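Local coordinates for sterol regulatory element-binding protein cleavage-activating protein (Schizosaccharomyces pombe, PDB 4YHC) that escorts the membrane-bound transcription factor precursor sre1 for proteolytic processing at low sterol or oxygen, here represented by its WD40 domain, which is probably cytoplasmic, at residues N122-P127 with V141-S146; I149-L154 with A164-F169. The protein carries 9 engineered substitutions. All coordinates share one frame; numbering follows the deposited sequence.

Both contacts lie in one four-stranded antiparallel blade of the WD40 propeller, and strands 136-144 and 148-156, neighbours in that sheet, join them through a backbone hydrogen bond between Val-142 and Gln-150. Contact 1 pairs the first two strands, nearer the centre of the chain, and most of its touching residues are buried, four valines and a methionine, with the partly exposed Phe-124 packed among them. Contact 2 pairs the last two strands further out, where strand 161-170 forms the blade's outer edge and several of its residues are exposed. The inner pair keeps a regular register over apolar packing; the outer pair twists more strongly, carries a beta bulge, and mixes aromatic and aliphatic packing with charged residues.

Contact 1 (N122-P127 with V141-S146); sequences NVFWMP and VVVESS
Strands 121-127 and 136-144 form the innermost beta hairpin of a WD40 propeller blade, in the predicted third WD repeat, and contact 1 is its antiparallel pairing. Asn-122 and Val-143 are a hydrogen-bonded pair: Asn-122 N donates to Val-143 O at 2.8 Å, and Val-143 N returns a bond to Asn-122 O. Phe-124 and Val-141 repeat the pattern, with Val-141 N to Phe-124 O at 2.8 Å and an N-H...O angle of 179°. Between these two couples Val-123 and Val-142 form a non-hydrogen-bonded pair, where Val-123 CA makes a C-H...O contact of 3.2 Å with Val-141 O.

The side-chain packing is concentrated on the face bearing Phe-124, Val-141 and Val-143. With CG anti to its carbonyl carbon (chi1 -44°), Phe-124 swings its ring across both valines of the partner strand. CB of Val-141 meets the ring edge at CD2, 3.8 Å away and near the ring plane, while CG2 of Val-143 approaches CE2 obliquely at 3.6 Å. Farther along, the sulfur of Met-126 borders Val-141, with Met-126 SD 4.2 Å from Val-141 CG2. On the reverse face Val-123 and Val-142 meet more loosely, CG2 to CG2 at 4.3 Å.

Each face of the hairpin is packed against another part of the propeller. Val-123 and Val-142 rest on Phe-92 of strand 88-92, whereas Phe-124 and Val-141 reach Ile-189 of strand 187-193. The amide of Asn-122 crosses to the next blade, its ND2 hydrogen-bonding Ser-178 OG on strand 175-182. Strand 148-156 continues the sheet on the far side of strand 136-144.

Contact 2 (I149-L154 with A164-F169); sequences IQVFSL and ALVEKF
A classic beta bulge interrupts the outer hairpin of this WD40 blade, where Val-166 and Glu-167 of edge strand 161-170 both face Val-151. Val-151 O accepts from both amides: Val-166 N at 2.8 Å, almost in line with the carbonyl, and Glu-167 N at 3.2 Å, on a lone pair.

The bulge brings Leu-165 opposite Phe-152. The Phe-152 ring turns one face to Leu-165 and receives its CD2 in a CH-pi contact, 4.1 Å from the centroid and only 9° off the ring normal. The same methyl also touches Gln-150 CB at 3.9 Å, so one leucine branch spans two side chains of strand 148-156. A serine in place of Phe-152 would probably leave this methyl without its aromatic face and open a gap beside Val-142, on which the ring also packs.

On the opposite face, CG1 of Val-151 is nearly eclipsed with its own backbone N (chi1 1°), a strained setting that puts one branch against each bulge residue. CG1 lies beside Glu-167 CB at 3.7 Å, and CG2 touches Val-166 CG2 at 3.7 Å, the two valine side chains crossing at about a right angle. Glu-167 bends at chi2 (-79°), which carries its carboxylate away from the partner strand. Phe-169 stacks on Tyr-201, while its ring atom CE2 approaches Val-151 CG1 obliquely at 4.2 Å.

Contact 1 (N122-P127 with V141-S146)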
ATOM      1  N   ASN A 122      -8.102  -4.946  11.261  1.00 26.95           N
ATOM      2  CA  ASN A 122      -7.568  -4.909   9.914  1.00 27.20           C
ATOM      3  C   ASN A 122      -8.314  -5.947   9.105  1.00 30.54           C
ATOM      4  O   ASN A 122      -8.497  -7.045   9.623  1.00 31.70           O
ATOM      5  CB  ASN A 122      -6.100  -5.217   9.968  1.00 34.00           C
ATOM      6  CG  ASN A 122      -5.382  -4.814   8.713  1.00 46.64           C
ATOM      7  OD1 ASN A 122      -5.915  -4.068   7.880  1.00 48.10           O
ATOM      8  ND2 ASN A 122      -4.154  -5.314   8.556  1.00 53.14           N
ATOM      9  N   VAL A 123      -8.796  -5.604   7.886  1.00 20.89           N
ATOM     10  CA  VAL A 123      -9.543  -6.527   7.044  1.00 15.79           C
ATOM     11  C   VAL A 123      -8.931  -6.733   5.682  1.00 21.73           C
ATOM     12  O   VAL A 123      -8.505  -5.783   5.112  1.00 23.43           O
ATOM     13  CB  VAL A 123     -10.967  -5.993   6.827  1.00 24.05           C
ATOM     14  CG1 VAL A 123     -11.712  -6.947   5.906  1.00 28.96           C
ATOM     15  CG2 VAL A 123     -11.697  -5.874   8.150  1.00 19.32           C
ATOM     16  N   PHE A 124      -8.895  -7.957   5.158  1.00 22.72           N
ATOM     17  CA  PHE A 124      -8.230  -8.261   3.887  1.00 27.89           C
ATOM     18  C   PHE A 124      -9.104  -9.209   3.156  1.00 27.01           C
ATOM     19  O   PHE A 124      -9.608 -10.118   3.763  1.00 28.10           O
ATOM     20  CB  PHE A 124      -6.957  -9.148   4.060  1.00 31.16           C
ATOM     21  CG  PHE A 124      -6.095  -8.756   5.156  1.00 31.02           C
ATOM     22  CD1 PHE A 124      -5.412  -7.603   5.094  1.00 34.31           C
ATOM     23  CD2 PHE A 124      -5.937  -9.587   6.245  1.00 47.11           C
ATOM     24  CE1 PHE A 124      -4.582  -7.231   6.102  1.00 45.05           C
ATOM     25  CE2 PHE A 124      -5.129  -9.225   7.277  1.00 47.57           C
ATOM     26  CZ  PHE A 124      -4.452  -8.034   7.211  1.00 51.36           C
ATOM     27  N   TRP A 125      -9.234  -9.022   1.858  1.00 21.84           N
ATOM     28  CA  TRP A 125      -9.831 -10.000   0.950  1.00 19.12           C
ATOM     29  C   TRP A 125      -8.762 -10.899   0.328  1.00 29.75           C
ATOM     30  O   TRP A 125      -7.720 -10.407  -0.145  1.00 24.61           O
ATOM     31  CB  TRP A 125     -10.463  -9.259  -0.208  1.00 23.83           C
ATOM     32  CG  TRP A 125     -11.695  -8.431   0.110  1.00 24.26           C
ATOM     33  CD1 TRP A 125     -11.749  -7.337   0.880  1.00 26.31           C
ATOM     34  CD2 TRP A 125     -12.982  -8.605  -0.426  1.00 20.58           C
ATOM     35  NE1 TRP A 125     -12.982  -6.796   0.843  1.00 24.01           N
ATOM     36  CE2 TRP A 125     -13.768  -7.560   0.037  1.00 20.25           C
ATOM     37  CE3 TRP A 125     -13.538  -9.520  -1.314  1.00 22.10           C
ATOM     38  CZ2 TRP A 125     -15.144  -7.420  -0.295  1.00 23.49           C
ATOM     39  CZ3 TRP A 125     -14.884  -9.365  -1.698  1.00 22.91           C
ATOM     40  CH2 TRP A 125     -15.676  -8.351  -1.165  1.00 26.48           C
ATOM     41  N   MET A 126      -9.016 -12.194   0.270  1.00 24.09           N
ATOM     42  CA  MET A 126      -8.101 -13.055  -0.438  1.00 28.53           C
ATOM     43  C   MET A 126      -8.881 -13.961  -1.403  1.00 31.29           C
ATOM     44  O   MET A 126      -9.938 -14.439  -1.069  1.00 33.64           O
ATOM     45  CB  MET A 126      -7.289 -13.882   0.530  1.00 25.39           C
ATOM     46  CG  MET A 126      -6.565 -12.991   1.598  1.00 29.46           C
ATOM     47  SD  MET A 126      -5.569 -13.976   2.697  1.00 39.47           S
ATOM     48  CE  MET A 126      -4.087 -13.944   1.758  1.00 46.26           C
ATOM     49  N   PRO A 127      -8.331 -14.210  -2.574  1.00 31.47           N
ATOM     50  CA  PRO A 127      -9.053 -15.019  -3.566  1.00 35.85           C
ATOM     51  C   PRO A 127      -9.215 -16.423  -3.040  1.00 36.60           C
ATOM     52  O   PRO A 127      -8.294 -16.925  -2.456  1.00 40.71           O
ATOM     53  CB  PRO A 127      -8.142 -14.999  -4.811  1.00 37.55           C
ATOM     54  CG  PRO A 127      -6.774 -14.584  -4.320  1.00 42.88           C
ATOM     55  CD  PRO A 127      -6.973 -13.819  -3.013  1.00 39.52           C
ATOM     56  N   VAL A 141     -10.735 -11.834   5.677  1.00 22.84           N
ATOM     57  CA  VAL A 141     -10.033 -12.030   6.933  1.00 18.61           C
ATOM     58  C   VAL A 141     -10.148 -10.788   7.789  1.00 27.22           C
ATOM     59  O   VAL A 141      -9.885  -9.650   7.355  1.00 23.15           O
ATOM     60  CB  VAL A 141      -8.560 -12.360   6.676  1.00 27.53           C
ATOM     61  CG1 VAL A 141      -7.791 -12.572   7.977  1.00 26.09           C
ATOM     62  CG2 VAL A 141      -8.445 -13.604   5.779  1.00 26.37           C
ATOM     63  N   VAL A 142     -10.508 -10.999   9.039  1.00 21.38           N
ATOM     64  CA  VAL A 142     -10.663  -9.939   9.985  1.00 27.12           C
ATOM     65  C   VAL A 142      -9.709 -10.156  11.117  1.00 29.14           C
ATOM     66  O   VAL A 142      -9.781 -11.178  11.821  1.00 27.94           O
ATOM     67  CB  VAL A 142     -12.111  -9.924  10.537  1.00 25.57           C
ATOM     68  CG1 VAL A 142     -12.295  -8.787  11.522  1.00 26.55           C
ATOM     69  CG2 VAL A 142     -13.065  -9.729   9.387  1.00 20.42           C
ATOM     70  N   VAL A 143      -8.800  -9.215  11.291  1.00 21.44           N
ATOM     71  CA  VAL A 143      -7.769  -9.315  12.290  1.00 20.78           C
ATOM     72  C   VAL A 143      -8.004  -8.276  13.364  1.00 30.34           C
ATOM     73  O   VAL A 143      -8.149  -7.071  13.077  1.00 28.69           O
ATOM     74  CB  VAL A 143      -6.339  -9.135  11.701  1.00 27.92           C
ATOM     75  CG1 VAL A 143      -5.281  -9.301  12.785  1.00 24.27           C
ATOM     76  CG2 VAL A 143      -6.082 -10.145  10.578  1.00 29.81           C
ATOM     77  N   GLU A 144      -7.984  -8.736  14.617  1.00 26.23           N
ATOM     78  CA  GLU A 144      -8.181  -7.856  15.763  1.00 31.40           C
ATOM     79  C   GLU A 144      -6.902  -7.632  16.512  1.00 26.80           C
ATOM     80  O   GLU A 144      -6.086  -8.518  16.668  1.00 26.15           O
ATOM     81  CB  GLU A 144      -9.204  -8.437  16.715  1.00 42.61           C
ATOM     82  CG  GLU A 144     -10.621  -8.403  16.186  1.00 55.24           C
ATOM     83  CD  GLU A 144     -11.582  -9.035  17.171  1.00 68.57           C
ATOM     84  OE1 GLU A 144     -11.708  -8.463  18.299  1.00 74.55           O
ATOM     85  OE2 GLU A 144     -12.181 -10.098  16.821  1.00 67.23           O
ATOM     86  N   SER A 145      -6.703  -6.418  16.963  1.00 28.58           N
ATOM     87  CA  SER A 145      -5.470  -6.140  17.725  1.00 36.71           C
ATOM     88  C   SER A 145      -5.334  -7.015  18.970  1.00 37.39           C
ATOM     89  O   SER A 145      -4.232  -7.236  19.456  1.00 36.12           O
ATOM     90  CB  SER A 145      -5.452  -4.689  18.110  1.00 41.31           C
ATOM     91  OG  SER A 145      -6.781  -4.337  18.405  1.00 50.56           O
ATOM     92  N   SER A 146      -6.475  -7.539  19.419  1.00 39.89           N
ATOM     93  CA  SER A 146      -6.574  -8.480  20.528  1.00 44.26           C
ATOM     94  C   SER A 146      -5.806  -9.781  20.269  1.00 43.37           C
ATOM     95  O   SER A 146      -5.426 -10.454  21.202  1.00 39.91           O
ATOM     96  CB  SER A 146      -8.065  -8.784  20.822  1.00 47.84           C
ATOM     97  OG  SER A 146      -8.633  -9.697  19.865  1.00 50.14           O
TER

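Contact 2 (I149-L154 with A164-F169)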
ATOM      1  N   ILE A 149      -8.111 -13.747  15.012  1.00 35.08           N
ATOM      2  CA  ILE A 149      -8.224 -13.711  13.576  1.00 35.38           C
ATOM      3  C   ILE A 149      -9.391 -14.575  13.158  1.00 34.20           C
ATOM      4  O   ILE A 149      -9.381 -15.801  13.403  1.00 34.33           O
ATOM      5  CB  ILE A 149      -6.982 -14.296  12.901  1.00 34.32           C
ATOM      6  CG1 ILE A 149      -5.765 -13.491  13.269  1.00 34.37           C
ATOM      7  CG2 ILE A 149      -7.144 -14.309  11.394  1.00 30.14           C
ATOM      8  CD1 ILE A 149      -4.496 -14.169  12.861  1.00 37.25           C
ATOM      9  N   GLN A 150     -10.339 -13.955  12.442  1.00 31.56           N
ATOM     10  CA  GLN A 150     -11.505 -14.629  11.883  1.00 29.18           C
ATOM     11  C   GLN A 150     -11.436 -14.696  10.381  1.00 35.40           C
ATOM     12  O   GLN A 150     -11.083 -13.709   9.678  1.00 27.50           O
ATOM     13  CB  GLN A 150     -12.794 -13.920  12.286  1.00 33.06           C
ATOM     14  CG  GLN A 150     -12.901 -13.665  13.778  1.00 40.71           C
ATOM     15  CD  GLN A 150     -14.142 -12.927  14.174  1.00 53.62           C
ATOM     16  OE1 GLN A 150     -15.209 -13.174  13.646  1.00 53.85           O
ATOM     17  NE2 GLN A 150     -14.014 -12.018  15.137  1.00 66.03           N
ATOM     18  N   VAL A 151     -11.795 -15.851   9.845  1.00 29.95           N
ATOM     19  CA  VAL A 151     -11.868 -15.975   8.388  1.00 31.66           C
ATOM     20  C   VAL A 151     -13.192 -16.469   7.886  1.00 34.13           C
ATOM     21  O   VAL A 151     -13.719 -17.467   8.353  1.00 32.85           O
ATOM     22  CB  VAL A 151     -10.660 -16.693   7.744  1.00 41.72           C
ATOM     23  CG1 VAL A 151      -9.646 -17.162   8.768  1.00 39.33           C
ATOM     24  CG2 VAL A 151     -11.062 -17.718   6.722  1.00 38.91           C
ATOM     25  N   PHE A 152     -13.750 -15.654   6.990  1.00 29.51           N
ATOM     26  CA  PHE A 152     -15.075 -15.817   6.473  1.00 28.36           C
ATOM     27  C   PHE A 152     -14.974 -16.274   5.056  1.00 33.18           C
ATOM     28  O   PHE A 152     -14.126 -15.831   4.303  1.00 29.36           O
ATOM     29  CB  PHE A 152     -15.826 -14.534   6.490  1.00 22.51           C
ATOM     30  CG  PHE A 152     -16.153 -14.020   7.865  1.00 27.59           C
ATOM     31  CD1 PHE A 152     -15.313 -13.167   8.517  1.00 28.31           C
ATOM     32  CD2 PHE A 152     -17.383 -14.309   8.456  1.00 27.62           C
ATOM     33  CE1 PHE A 152     -15.620 -12.658   9.766  1.00 30.25           C
ATOM     34  CE2 PHE A 152     -17.715 -13.778   9.681  1.00 29.77           C
ATOM     35  CZ  PHE A 152     -16.841 -12.951  10.344  1.00 31.28           C
ATOM     36  N   SER A 153     -15.824 -17.216   4.690  1.00 34.21           N
ATOM     37  CA  SER A 153     -15.932 -17.602   3.282  1.00 33.02           C
ATOM     38  C   SER A 153     -17.076 -16.800   2.711  1.00 30.41           C
ATOM     39  O   SER A 153     -18.186 -16.766   3.273  1.00 23.71           O
ATOM     40  CB  SER A 153     -16.219 -19.102   3.112  1.00 33.14           C
ATOM     41  OG  SER A 153     -16.380 -19.370   1.738  1.00 34.56           O
ATOM     42  N   LEU A 154     -16.766 -16.116   1.619  1.00 28.08           N
ATOM     43  CA  LEU A 154     -17.690 -15.204   0.983  1.00 31.26           C
ATOM     44  C   LEU A 154     -17.871 -15.668  -0.432  1.00 28.68           C
ATOM     45  O   LEU A 154     -16.898 -15.740  -1.179  1.00 34.44           O
ATOM     46  CB  LEU A 154     -17.108 -13.780   1.027  1.00 26.97           C
ATOM     47  CG  LEU A 154     -17.845 -12.680   0.302  1.00 27.57           C
ATOM     48  CD1 LEU A 154     -19.287 -12.509   0.801  1.00 27.02           C
ATOM     49  CD2 LEU A 154     -17.051 -11.391   0.463  1.00 24.64           C
ATOM     50  N   ALA A 164     -19.960 -17.143   5.547  1.00 29.76           N
ATOM     51  CA  ALA A 164     -19.886 -18.043   6.713  1.00 36.17           C
ATOM     52  C   ALA A 164     -18.538 -17.900   7.381  1.00 37.17           C
ATOM     53  O   ALA A 164     -17.538 -17.901   6.682  1.00 36.09           O
ATOM     54  CB  ALA A 164     -20.045 -19.494   6.267  1.00 33.83           C
ATOM     55  N   LEU A 165     -18.538 -17.755   8.709  1.00 34.61           N
ATOM     56  CA  LEU A 165     -17.332 -17.829   9.546  1.00 30.42           C
ATOM     57  C   LEU A 165     -16.793 -19.214   9.469  1.00 36.68           C
ATOM     58  O   LEU A 165     -17.470 -20.133   9.856  1.00 39.45           O
ATOM     59  CB  LEU A 165     -17.707 -17.503  10.985  1.00 38.08           C
ATOM     60  CG  LEU A 165     -16.616 -17.166  12.025  1.00 39.62           C
ATOM     61  CD1 LEU A 165     -16.360 -18.281  13.024  1.00 41.79           C
ATOM     62  CD2 LEU A 165     -15.301 -16.707  11.402  1.00 31.89           C
ATOM     63  N   VAL A 166     -15.629 -19.413   8.876  1.00 37.52           N
ATOM     64  CA  VAL A 166     -15.133 -20.769   8.680  1.00 37.30           C
ATOM     65  C   VAL A 166     -13.986 -21.084   9.643  1.00 44.69           C
ATOM     66  O   VAL A 166     -13.845 -22.204  10.057  1.00 49.28           O
ATOM     67  CB  VAL A 166     -14.734 -21.110   7.217  1.00 36.00           C
ATOM     68  CG1 VAL A 166     -15.950 -21.389   6.353  1.00 36.46           C
ATOM     69  CG2 VAL A 166     -13.891 -20.044   6.586  1.00 38.01           C
ATOM     70  N   GLU A 167     -13.172 -20.107  10.025  1.00 44.82           N
ATOM     71  CA  GLU A 167     -12.031 -20.386  10.884  1.00 35.07           C
ATOM     72  C   GLU A 167     -11.936 -19.279  11.858  1.00 39.70           C
ATOM     73  O   GLU A 167     -12.419 -18.172  11.591  1.00 36.91           O
ATOM     74  CB  GLU A 167     -10.758 -20.403  10.097  1.00 39.78           C
ATOM     75  CG  GLU A 167     -10.605 -21.542   9.141  1.00 47.60           C
ATOM     76  CD  GLU A 167     -10.189 -22.830   9.815  1.00 55.07           C
ATOM     77  OE1 GLU A 167     -10.238 -22.945  11.059  1.00 57.30           O
ATOM     78  OE2 GLU A 167      -9.820 -23.735   9.070  1.00 49.35           O
ATOM     79  N   LYS A 168     -11.312 -19.568  12.992  1.00 37.48           N
ATOM     80  CA  LYS A 168     -11.052 -18.564  13.986  1.00 42.20           C
ATOM     81  C   LYS A 168      -9.785 -18.909  14.691  1.00 45.97           C
ATOM     82  O   LYS A 168      -9.625 -20.035  15.099  1.00 40.71           O
ATOM     83  CB  LYS A 168     -12.165 -18.558  14.977  1.00 48.01           C
ATOM     84  CG  LYS A 168     -12.065 -17.432  15.974  1.00 51.22           C
ATOM     85  CD  LYS A 168     -13.442 -17.132  16.521  1.00 58.52           C
ATOM     86  CE  LYS A 168     -13.454 -15.858  17.340  1.00 69.78           C
ATOM     87  NZ  LYS A 168     -14.851 -15.645  17.820  1.00 78.21           N
ATOM     88  N   PHE A 169      -8.872 -17.970  14.851  1.00 40.38           N
ATOM     89  CA  PHE A 169      -7.626 -18.287  15.522  1.00 33.31           C
ATOM     90  C   PHE A 169      -7.402 -17.270  16.599  1.00 37.99           C
ATOM     91  O   PHE A 169      -7.955 -16.171  16.574  1.00 41.53           O
ATOM     92  CB  PHE A 169      -6.445 -18.244  14.577  1.00 35.04           C
ATOM     93  CG  PHE A 169      -6.653 -18.963  13.262  1.00 44.76           C
ATOM     94  CD1 PHE A 169      -7.062 -20.282  13.220  1.00 44.98           C
ATOM     95  CD2 PHE A 169      -6.366 -18.322  12.054  1.00 45.98           C
ATOM     96  CE1 PHE A 169      -7.238 -20.928  11.998  1.00 41.13           C
ATOM     97  CE2 PHE A 169      -6.530 -18.978  10.835  1.00 45.33           C
ATOM     98  CZ  PHE A 169      -6.962 -20.287  10.819  1.00 36.70           C
TER